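Local coordinates for methylmalonyl-CoA carboxyltransferase 12S subunit (Propionibacterium freudenreichii, PDB 1ON3), which catalyses transfer of the carboxyl group of methylmalonyl-CoA to the biotin of the 1.3S subunit, forming propanoyl-CoA, as the hexameric core of transcarboxylase, at residues I174-G180 / K197-I202; R49-L53 / L134-D138; M157-V162 / Y184-T189. All blocks are in the same frame, centred on the assembly; numbering follows the deposited sequence.

Contact 1 (I174-G180 / K197-I202). With DXX (methylmalonic acid), chain U; MCA (methylmalonyl-coenzyme A), chain T.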
loop_
_atom_site.group_PDB
_atom_site.type_symbol
_atom_site.label_atom_id
_atom_site.label_comp_id
_atom_site.label_asym_id
_atom_site.label_seq_id
_atom_site.Cartn_x
_atom_site.Cartn_y
_atom_site.Cartn_z
ATOM N N ILE E 174 23.154 30.127 -12.673
ATOM C CA ILE E 174 23.337 30.726 -13.990
ATOM C C ILE E 174 24.603 31.554 -13.871
ATOM O O ILE E 174 24.633 32.546 -13.132
ATOM C CB ILE E 174 22.184 31.685 -14.385
ATOM C CG1 ILE E 174 20.834 31.148 -13.914
ATOM C CG2 ILE E 174 22.210 31.887 -15.912
ATOM C CD1 ILE E 174 20.441 29.837 -14.486
ATOM N N ALA E 175 25.640 31.161 -14.606
ATOM C CA ALA E 175 26.926 31.842 -14.518
ATOM C C ALA E 175 27.456 32.346 -15.855
ATOM O O ALA E 175 28.660 32.564 -16.016
ATOM C CB ALA E 175 27.945 30.905 -13.872
ATOM N N GLY E 176 26.542 32.523 -16.795
ATOM C CA GLY E 176 26.877 33.014 -18.116
ATOM C C GLY E 176 25.559 33.216 -18.827
ATOM O O GLY E 176 24.525 33.416 -18.169
ATOM N N PRO E 177 25.544 33.179 -20.168
ATOM C CA PRO E 177 24.274 33.364 -20.867
ATOM C C PRO E 177 23.373 32.153 -20.655
ATOM O O PRO E 177 23.837 31.064 -20.309
ATOM C CB PRO E 177 24.690 33.467 -22.338
ATOM C CG PRO E 177 26.076 33.986 -22.275
ATOM C CD PRO E 177 26.670 33.230 -21.113
ATOM N N CYS E 178 22.087 32.375 -20.876
ATOM C CA CYS E 178 21.043 31.358 -20.801
ATOM C C CYS E 178 20.024 31.956 -21.755
ATOM O O CYS E 178 18.994 32.508 -21.351
ATOM C CB CYS E 178 20.463 31.242 -19.390
ATOM S SG CYS E 178 19.414 29.752 -19.203
ATOM N N ALA E 179 20.341 31.853 -23.041
ATOM C CA ALA E 179 19.514 32.434 -24.094
ATOM C C ALA E 179 18.387 31.571 -24.630
ATOM O O ALA E 179 18.630 30.545 -25.282
ATOM C CB ALA E 179 20.411 32.876 -25.247
ATOM N N GLY E 180 17.157 32.001 -24.370
ATOM C CA GLY E 180 16.004 31.282 -24.865
ATOM C C GLY E 180 15.316 30.302 -23.929
ATOM O O GLY E 180 15.426 30.387 -22.706
ATOM N N LYS E 197 27.436 38.304 -13.929
ATOM C CA LYS E 197 27.996 38.181 -15.267
ATOM C C LYS E 197 27.007 37.420 -16.150
ATOM O O LYS E 197 27.169 37.347 -17.363
ATOM C CB LYS E 197 29.330 37.431 -15.221
ATOM C CG LYS E 197 30.465 38.208 -14.569
ATOM C CD LYS E 197 30.788 39.476 -15.355
ATOM C CE LYS E 197 32.052 40.140 -14.821
ATOM N NZ LYS E 197 31.948 40.411 -13.353
ATOM N N ALA E 198 25.973 36.869 -15.531
ATOM C CA ALA E 198 24.978 36.086 -16.261
ATOM C C ALA E 198 23.819 36.882 -16.836
ATOM O O ALA E 198 23.557 38.009 -16.431
ATOM C CB ALA E 198 24.428 34.969 -15.358
ATOM N N HIS E 199 23.147 36.279 -17.813
ATOM C CA HIS E 199 21.968 36.866 -18.435
ATOM C C HIS E 199 21.023 35.726 -18.785
ATOM O O HIS E 199 21.451 34.630 -19.159
ATOM C CB HIS E 199 22.335 37.688 -19.678
ATOM C CG HIS E 199 23.189 38.879 -19.369
ATOM N ND1 HIS E 199 24.566 38.815 -19.327
ATOM C CD2 HIS E 199 22.860 40.138 -18.991
ATOM C CE1 HIS E 199 25.048 39.981 -18.930
ATOM N NE2 HIS E 199 24.033 40.801 -18.718
ATOM N N MET E 200 19.732 35.981 -18.642
ATOM C CA MET E 200 18.723 34.971 -18.908
ATOM C C MET E 200 17.491 35.651 -19.502
ATOM O O MET E 200 17.100 36.725 -19.060
ATOM C CB MET E 200 18.369 34.279 -17.582
ATOM C CG MET E 200 17.285 33.231 -17.646
ATOM S SD MET E 200 17.323 32.190 -16.145
ATOM C CE MET E 200 16.567 33.285 -14.916
ATOM N N PHE E 201 16.893 35.033 -20.515
ATOM C CA PHE E 201 15.696 35.590 -21.138
ATOM C C PHE E 201 15.103 34.616 -22.147
ATOM O O PHE E 201 15.803 33.741 -22.669
ATOM C CB PHE E 201 16.004 36.940 -21.806
ATOM C CG PHE E 201 17.286 36.962 -22.590
ATOM C CD1 PHE E 201 17.445 36.167 -23.724
ATOM C CD2 PHE E 201 18.340 37.780 -22.188
ATOM C CE1 PHE E 201 18.640 36.187 -24.450
ATOM C CE2 PHE E 201 19.538 37.810 -22.903
ATOM C CZ PHE E 201 19.691 37.013 -24.036
ATOM N N ILE E 202 13.806 34.738 -22.385
ATOM C CA ILE E 202 13.146 33.856 -23.339
ATOM C C ILE E 202 13.405 34.417 -24.732
ATOM O O ILE E 202 13.731 33.676 -25.654
ATOM C CB ILE E 202 11.625 33.769 -23.076
ATOM C CG1 ILE E 202 11.369 32.960 -21.793
ATOM C CG2 ILE E 202 10.922 33.111 -24.258
ATOM C CD1 ILE E 202 12.167 31.639 -21.730
HETATM C C1 DXX U . 14.452 33.387 -30.333
HETATM O O1 DXX U . 15.067 32.805 -31.344
HETATM C CA DXX U . 14.998 33.333 -29.244
HETATM C CB DXX U . 14.406 32.247 -28.596
HETATM C C DXX U . 16.017 34.132 -28.625
HETATM O O DXX U . 15.869 35.346 -28.879
HETATM O O2 DXX U . 16.931 33.678 -27.910
HETATM C C8 MCA T . 26.067 30.487 -29.320
HETATM N N9 MCA T . 26.800 29.747 -30.253
HETATM C C4 MCA T . 25.895 28.818 -30.741
HETATM C C5 MCA T . 24.684 29.073 -30.055
HETATM N N7 MCA T . 24.818 30.126 -29.170
HETATM N N3 MCA T . 26.106 27.827 -31.700
HETATM C C2 MCA T . 24.973 27.079 -31.939
HETATM N N1 MCA T . 23.747 27.234 -31.335
HETATM C C6 MCA T . 23.563 28.229 -30.377
HETATM N N6 MCA T . 22.356 28.339 -29.813
HETATM C "C1'" MCA T . 28.095 29.824 -30.664
HETATM C "C2'" MCA T . 28.292 31.116 -31.465
HETATM O "O2'" MCA T . 27.950 30.937 -32.811
HETATM C "C3'" MCA T . 29.740 31.426 -31.179
HETATM O "O3'" MCA T . 30.560 30.764 -32.126
HETATM C "C4'" MCA T . 30.003 30.935 -29.743
HETATM O "O4'" MCA T . 28.949 29.921 -29.523
HETATM C "C5'" MCA T . 29.832 31.970 -28.561
HETATM O "O5'" MCA T . 29.482 33.018 -29.045
HETATM P P1 MCA T . 29.588 34.390 -29.225
HETATM O O11 MCA T . 28.697 34.921 -30.118
HETATM O O12 MCA T . 30.875 34.318 -29.576
HETATM O O6 MCA T . 29.268 35.278 -27.886
HETATM P P2 MCA T . 28.886 36.069 -26.886
HETATM O O21 MCA T . 29.183 37.121 -27.738
HETATM O O22 MCA T . 29.362 35.867 -25.576
HETATM O O7 MCA T . 27.289 35.939 -26.907
HETATM C CPB MCA T . 26.686 34.912 -26.752
HETATM C CPA MCA T . 25.183 34.705 -26.813
HETATM C CP7 MCA T . 25.118 34.607 -28.355
HETATM C CP9 MCA T . 24.383 35.799 -26.066
HETATM C CP8 MCA T . 24.874 33.351 -26.126
HETATM O OP3 MCA T . 25.801 33.687 -28.833
HETATM C CP6 MCA T . 23.889 34.394 -29.033
HETATM O OP2 MCA T . 22.928 35.213 -28.796
HETATM N NP2 MCA T . 23.737 33.240 -29.943
HETATM C CP5 MCA T . 22.410 32.725 -30.007
HETATM C CP4 MCA T . 21.194 32.545 -29.276
HETATM C CP3 MCA T . 20.045 31.761 -29.695
HETATM O OP1 MCA T . 19.713 32.214 -30.931
HETATM N NP1 MCA T . 19.216 30.690 -29.129
HETATM C CP2 MCA T . 18.187 30.282 -30.045
HETATM C CP1 MCA T . 17.543 29.102 -29.452
HETATM P P3 MCA T . 32.129 30.677 -32.619
HETATM O O31 MCA T . 32.000 32.083 -33.122
HETATM O O32 MCA T . 32.200 29.674 -33.734
HETATM O O33 MCA T . 33.231 30.576 -31.595
HETATM S S MCA T . 16.394 28.470 -30.246
HETATM C CS1 MCA T . 16.404 27.491 -28.934
HETATM O OS1 MCA T . 17.095 27.420 -27.878
HETATM C CS2 MCA T . 15.100 27.412 -28.423
HETATM C CS3 MCA T . 14.552 26.208 -28.360
HETATM C CS4 MCA T . 14.069 28.383 -27.774
HETATM O OS4 MCA T . 12.856 28.168 -27.817
HETATM O OS5 MCA T . 14.558 29.366 -27.234
#
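The small parallel sheet that stands beside the main sheet of this crotonase-type fold is a short, weakly bonded pair around Cys178 and Met200, the axes of the short segments 177-179 and 199-201 coming within 4.8 Å. At Gly176 the chain turns a corner out of the large sheet. Its carbonyl Gly176 O receives His199 N at 3.2 Å from well above the carbonyl plane, 54° out of it. Ala198 CB fits into the corner, touching Gly176 O at 3.2 Å and Ile174 CG2 at 3.8 Å. Further on, Phe201 N gives Cys178 O a weak bond, and Gly180 N, 2.8 Å from Phe201 O, lies nearly in line with that C=O (C=O...N angle 167°), though the bond is bent at the hydrogen.

Pro177, Ala179 and Gly180 of this pair line the methylmalonyl-CoA pocket. Its place in the strand puts Phe201 on the same face as Ala179, and a chi1 of 44° leans the ring over until Phe201 CE1 lies 3.8 Å from Ala179 CB. Cys178 and Met200 meet on the other face, methylene to methylene. With no side chain in the way, Gly180 CA approaches OS5 of methylmalonyl-CoA to 3.4 Å. Ile202 O lies 3.3 Å from CB of methylmalonic acid, while Ile202 N is hydrogen-bonded to Glu380 OE2 of the second subunit.

Contact 2 (R49-L53 / L134-D138)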
loop_
_atom_site.group_PDB
_atom_site.type_symbol
_atom_site.label_atom_id
_atom_site.label_comp_id
_atom_site.label_asym_id
_atom_site.label_seq_id
_atom_site.Cartn_x
_atom_site.Cartn_y
_atom_site.Cartn_z
ATOM N N ARG E 49 34.486 25.377 -11.740
ATOM C CA ARG E 49 33.261 25.523 -10.951
ATOM C C ARG E 49 32.950 24.253 -10.163
ATOM O O ARG E 49 32.652 24.312 -8.970
ATOM C CB ARG E 49 32.085 25.886 -11.871
ATOM C CG ARG E 49 32.136 27.350 -12.331
ATOM C CD ARG E 49 31.215 27.643 -13.530
ATOM N NE ARG E 49 31.258 29.062 -13.891
ATOM C CZ ARG E 49 30.768 29.577 -15.017
ATOM N NH1 ARG E 49 30.179 28.799 -15.919
ATOM N NH2 ARG E 49 30.884 30.876 -15.253
ATOM N N LEU E 50 33.033 23.103 -10.823
ATOM C CA LEU E 50 32.769 21.853 -10.130
ATOM C C LEU E 50 33.857 21.603 -9.093
ATOM O O LEU E 50 33.579 21.151 -7.986
ATOM C CB LEU E 50 32.715 20.692 -11.124
ATOM C CG LEU E 50 31.443 20.645 -11.964
ATOM C CD1 LEU E 50 31.576 19.573 -13.052
ATOM C CD2 LEU E 50 30.257 20.351 -11.047
ATOM N N ASN E 51 35.099 21.920 -9.447
ATOM C CA ASN E 51 36.203 21.706 -8.524
ATOM C C ASN E 51 36.075 22.588 -7.288
ATOM O O ASN E 51 36.453 22.182 -6.195
ATOM C CB ASN E 51 37.544 21.976 -9.208
ATOM C CG ASN E 51 38.715 21.523 -8.364
ATOM O OD1 ASN E 51 38.833 20.338 -8.032
ATOM N ND2 ASN E 51 39.584 22.459 -8.002
ATOM N N ASN E 52 35.539 23.793 -7.471
ATOM C CA ASN E 52 35.345 24.734 -6.373
ATOM C C ASN E 52 34.142 24.375 -5.503
ATOM O O ASN E 52 34.163 24.560 -4.284
ATOM C CB ASN E 52 35.166 26.151 -6.926
ATOM C CG ASN E 52 36.469 26.745 -7.428
ATOM O OD1 ASN E 52 36.480 27.724 -8.174
ATOM N ND2 ASN E 52 37.574 26.154 -7.014
ATOM N N LEU E 53 33.095 23.855 -6.130
ATOM C CA LEU E 53 31.881 23.493 -5.409
ATOM C C LEU E 53 31.990 22.187 -4.625
ATOM O O LEU E 53 31.551 22.105 -3.477
ATOM C CB LEU E 53 30.713 23.376 -6.389
ATOM C CG LEU E 53 29.382 22.894 -5.777
ATOM C CD1 LEU E 53 28.702 24.048 -5.022
ATOM C CD2 LEU E 53 28.461 22.391 -6.878
ATOM N N LEU E 134 22.766 19.623 -8.763
ATOM C CA LEU E 134 23.189 21.011 -8.970
ATOM C C LEU E 134 23.651 21.166 -10.424
ATOM O O LEU E 134 24.303 20.283 -10.972
ATOM C CB LEU E 134 24.311 21.386 -7.994
ATOM C CG LEU E 134 23.879 21.325 -6.514
ATOM C CD1 LEU E 134 24.370 20.017 -5.908
ATOM C CD2 LEU E 134 24.440 22.504 -5.737
ATOM N N PHE E 135 23.311 22.294 -11.033
ATOM C CA PHE E 135 23.624 22.530 -12.440
ATOM C C PHE E 135 24.106 23.966 -12.710
ATOM O O PHE E 135 23.393 24.920 -12.425
ATOM C CB PHE E 135 22.340 22.239 -13.237
ATOM C CG PHE E 135 22.517 22.145 -14.735
ATOM C CD1 PHE E 135 21.515 21.566 -15.502
ATOM C CD2 PHE E 135 23.638 22.664 -15.382
ATOM C CE1 PHE E 135 21.618 21.506 -16.899
ATOM C CE2 PHE E 135 23.750 22.608 -16.784
ATOM C CZ PHE E 135 22.734 22.027 -17.537
ATOM N N PHE E 136 25.323 24.101 -13.241
ATOM C CA PHE E 136 25.880 25.411 -13.618
ATOM C C PHE E 136 25.539 25.610 -15.102
ATOM O O PHE E 136 25.996 24.845 -15.967
ATOM C CB PHE E 136 27.408 25.462 -13.469
ATOM C CG PHE E 136 27.901 25.520 -12.040
ATOM C CD1 PHE E 136 28.197 24.353 -11.345
ATOM C CD2 PHE E 136 28.141 26.746 -11.421
ATOM C CE1 PHE E 136 28.738 24.408 -10.050
ATOM C CE2 PHE E 136 28.678 26.814 -10.138
ATOM C CZ PHE E 136 28.980 25.638 -9.449
ATOM N N TYR E 137 24.713 26.616 -15.378
ATOM C CA TYR E 137 24.276 26.954 -16.732
ATOM C C TYR E 137 25.157 28.075 -17.309
ATOM O O TYR E 137 25.423 29.064 -16.640
ATOM C CB TYR E 137 22.826 27.443 -16.691
ATOM C CG TYR E 137 21.828 26.396 -16.269
ATOM C CD1 TYR E 137 21.080 25.708 -17.215
ATOM C CD2 TYR E 137 21.584 26.139 -14.918
ATOM C CE1 TYR E 137 20.098 24.788 -16.837
ATOM C CE2 TYR E 137 20.607 25.219 -14.520
ATOM C CZ TYR E 137 19.866 24.551 -15.480
ATOM O OH TYR E 137 18.894 23.654 -15.101
ATOM N N ASP E 138 25.574 27.931 -18.562
ATOM C CA ASP E 138 26.438 28.905 -19.216
ATOM C C ASP E 138 26.270 28.496 -20.675
ATOM O O ASP E 138 27.100 27.760 -21.206
ATOM C CB ASP E 138 27.887 28.665 -18.754
ATOM C CG ASP E 138 28.810 29.831 -19.075
ATOM O OD1 ASP E 138 28.406 30.679 -19.889
ATOM O OD2 ASP E 138 29.935 29.884 -18.525
#
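Asp138 OD2 is gripped twice: Arg49 NH1 donates to it at 2.8 Å in a salt bridge, and Gln38 NE2 supplies a second hydrogen bond. Arg49 NH1 arrives on the anti side of the carboxylate oxygen, tilted out of the carboxylate plane, and the acid sits at the edge of the guanidinium. The guanidinium has further partners, since Arg49 NE forms a salt bridge with Asp241 and Arg49 NH2 a weak bond with Ala175 O. Together these bonds probably hold its rotation and offset the buried charge.

The route to the acid runs over Phe136. Arg49 CB lies 3.8 Å from the centroid of that ring and 7° off its normal, a CH-pi contact; the chain then stays extended (chi3 178°), carrying Arg49 CD past Phe136 CD2 at 3.8 Å. Leu53 CD2 reaches Phe136 CE1 obliquely, also at 3.8 Å, and meets Leu134 CD2 at 4.2 Å.

Helix 46-53 lies over one face of the main sheet, segment 49-53 roughly antiparallel (147°) to segment 134-138 of strand 133-139, axes 10.5 Å apart: helix-on-sheet packing of the N-terminal crotonase-type domain. Helix 241-253 packs alongside through Glu245 and Ala248, and strands 95-102 and 170-175 flank the central strand.

Contact 3 (M157-V162 / Y184-T189)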
loop_
_atom_site.group_PDB
_atom_site.type_symbol
_atom_site.label_atom_id
_atom_site.label_comp_id
_atom_site.label_asym_id
_atom_site.label_seq_id
_atom_site.Cartn_x
_atom_site.Cartn_y
_atom_site.Cartn_z
ATOM N N MET E 157 14.941 17.136 -20.906
ATOM C CA MET E 157 15.442 17.794 -19.705
ATOM C C MET E 157 14.321 18.415 -18.856
ATOM O O MET E 157 14.331 18.288 -17.621
ATOM C CB MET E 157 16.450 18.886 -20.055
ATOM C CG MET E 157 17.072 19.530 -18.809
ATOM S SD MET E 157 18.265 20.833 -19.163
ATOM C CE MET E 157 19.521 19.861 -20.041
ATOM N N PHE E 158 13.365 19.088 -19.499
ATOM C CA PHE E 158 12.271 19.717 -18.750
ATOM C C PHE E 158 11.446 18.647 -18.052
ATOM O O PHE E 158 11.076 18.797 -16.884
ATOM C CB PHE E 158 11.351 20.547 -19.675
ATOM C CG PHE E 158 12.059 21.654 -20.424
ATOM C CD1 PHE E 158 13.223 22.234 -19.920
ATOM C CD2 PHE E 158 11.539 22.132 -21.631
ATOM C CE1 PHE E 158 13.876 23.285 -20.608
ATOM C CE2 PHE E 158 12.171 23.173 -22.323
ATOM C CZ PHE E 158 13.344 23.751 -21.811
ATOM N N PHE E 159 11.155 17.562 -18.765
ATOM C CA PHE E 159 10.378 16.478 -18.183
ATOM C C PHE E 159 11.110 15.897 -16.972
ATOM O O PHE E 159 10.489 15.542 -15.973
ATOM C CB PHE E 159 10.133 15.387 -19.223
ATOM C CG PHE E 159 9.222 14.285 -18.748
ATOM C CD1 PHE E 159 9.737 13.168 -18.097
ATOM C CD2 PHE E 159 7.849 14.371 -18.953
ATOM C CE1 PHE E 159 8.895 12.139 -17.654
ATOM C CE2 PHE E 159 6.986 13.356 -18.519
ATOM C CZ PHE E 159 7.508 12.235 -17.866
ATOM N N ALA E 160 12.434 15.809 -17.067
ATOM C CA ALA E 160 13.248 15.274 -15.978
ATOM C C ALA E 160 13.232 16.218 -14.764
ATOM O O ALA E 160 13.176 15.761 -13.618
ATOM C CB ALA E 160 14.698 15.039 -16.468
ATOM N N ASN E 161 13.279 17.527 -15.012
ATOM C CA ASN E 161 13.249 18.509 -13.914
ATOM C C ASN E 161 11.955 18.316 -13.136
ATOM O O ASN E 161 11.954 18.342 -11.900
ATOM C CB ASN E 161 13.284 19.957 -14.435
ATOM C CG ASN E 161 14.663 20.406 -14.875
ATOM O OD1 ASN E 161 14.820 20.906 -15.983
ATOM N ND2 ASN E 161 15.667 20.259 -13.998
ATOM N N VAL E 162 10.856 18.129 -13.862
ATOM C CA VAL E 162 9.558 17.936 -13.234
ATOM C C VAL E 162 9.519 16.589 -12.515
ATOM O O VAL E 162 8.955 16.470 -11.430
ATOM C CB VAL E 162 8.411 18.029 -14.280
ATOM C CG1 VAL E 162 7.053 17.729 -13.614
ATOM C CG2 VAL E 162 8.387 19.445 -14.887
ATOM N N TYR E 184 13.803 27.667 -19.121
ATOM C CA TYR E 184 12.747 26.943 -18.421
ATOM C C TYR E 184 13.271 25.835 -17.494
ATOM O O TYR E 184 12.606 25.476 -16.526
ATOM C CB TYR E 184 11.734 26.389 -19.425
ATOM C CG TYR E 184 10.898 27.469 -20.083
ATOM C CD1 TYR E 184 10.828 27.578 -21.477
ATOM C CD2 TYR E 184 10.179 28.393 -19.312
ATOM C CE1 TYR E 184 10.064 28.588 -22.087
ATOM C CE2 TYR E 184 9.419 29.396 -19.904
ATOM C CZ TYR E 184 9.367 29.491 -21.302
ATOM O OH TYR E 184 8.626 30.500 -21.904
ATOM N N SER E 185 14.460 25.303 -17.776
ATOM C CA SER E 185 15.024 24.264 -16.908
ATOM C C SER E 185 15.291 24.907 -15.525
ATOM O O SER E 185 14.868 24.378 -14.493
ATOM C CB SER E 185 16.301 23.677 -17.528
ATOM O OG SER E 185 16.824 22.629 -16.721
ATOM N N PRO E 186 15.994 26.055 -15.487
ATOM C CA PRO E 186 16.232 26.690 -14.182
ATOM C C PRO E 186 14.903 26.984 -13.472
ATOM O O PRO E 186 14.773 26.811 -12.257
ATOM C CB PRO E 186 16.970 27.970 -14.563
ATOM C CG PRO E 186 17.844 27.500 -15.649
ATOM C CD PRO E 186 16.901 26.630 -16.500
ATOM N N ALA E 187 13.911 27.423 -14.240
ATOM C CA ALA E 187 12.601 27.739 -13.667
ATOM C C ALA E 187 11.961 26.515 -13.040
ATOM O O ALA E 187 11.200 26.630 -12.095
ATOM C CB ALA E 187 11.662 28.301 -14.754
ATOM N N LEU E 188 12.256 25.343 -13.583
ATOM C CA LEU E 188 11.681 24.101 -13.068
ATOM C C LEU E 188 12.490 23.494 -11.913
ATOM O O LEU E 188 12.054 22.521 -11.294
ATOM C CB LEU E 188 11.520 23.105 -14.226
ATOM C CG LEU E 188 10.469 23.490 -15.294
ATOM C CD1 LEU E 188 10.586 22.568 -16.507
ATOM C CD2 LEU E 188 9.058 23.408 -14.707
ATOM N N THR E 189 13.667 24.051 -11.622
ATOM C CA THR E 189 14.467 23.552 -10.497
ATOM C C THR E 189 13.889 24.287 -9.291
ATOM O O THR E 189 12.913 25.019 -9.429
ATOM C CB THR E 189 15.978 23.898 -10.612
ATOM O OG1 THR E 189 16.162 25.325 -10.570
ATOM C CG2 THR E 189 16.573 23.321 -11.932
HETATM O O HOH W 1 18.264 20.179 -15.446
#
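Asn161 and Ser185 join two nearly parallel helices, whose short segment axes run 9.1 Å apart at 6°. The tight part is here: Ser185 OG donates to Asn161 OD1 at 2.7 Å, slightly tilted from the amide plane, while Asn161 CB presses on Leu188 CB at 3.6 Å. Asn161 CG lies anti to its carbonyl carbon (chi1 -77°), which turns the amide across to the serine. Met157 SD adds a further neighbour, 3.4 Å from Ser185 OG, and Tyr137 OH is also hydrogen-bonded to that hydroxyl.

Direct contact gives way to water on the amide's other branch. One water molecule accepts from Asn161 ND2 at 3.0 Å and donates to Ser185 OG at 3.1 Å, making a closed set of hydrogen bonds among amide, hydroxyl and water that fixes the amide's rotation. Looser, too, is the apolar margin, where Val162 CG2 lies 4.0 Å from Leu188 CD2 and the two side chains pass at a slant. At the N-terminal end of the second helix the Phe158 ring packs against Tyr184 and Ser185: Tyr184 CB stands over one face, 4.2 Å from the centroid and 23° off the normal, and Ser185 CB lies at the ring edge. The Tyr184 ring itself leads outward to Phe373 of the second subunit.

Helix 147-164 links strands 133-139 and 170-175, and helix 184-188 lies on the path from 170-175 to 191-195; such successive beta-alpha-beta crossovers, with their helices packed side by side on the same face of the sheet, are typical of the crotonase fold.

Overall arrangement
All three contacts lie in the N-terminal carboxyltransferase half of the chain and gather round its large mixed sheet, with centres 15 to 17 Å apart. Contact 2 closes first along the sequence; contacts 1 and 3 follow and alternate, since 157-162 precedes 174-180 and 184-189 precedes 197-202. Strands 133-139 and 170-175 are neighbours, so contacts 1 and 2 meet through Ala175 N and Tyr137 O. Contact 2 covers one face of strand 133-139; the residues pointing the other way, Phe135 and Tyr137, reach contact 3. Ile202 touches Tyr184 between contacts 1 and 3, both of which also meet the second subunit, tying the sheet's helical layers to a substrate site at the subunit boundary.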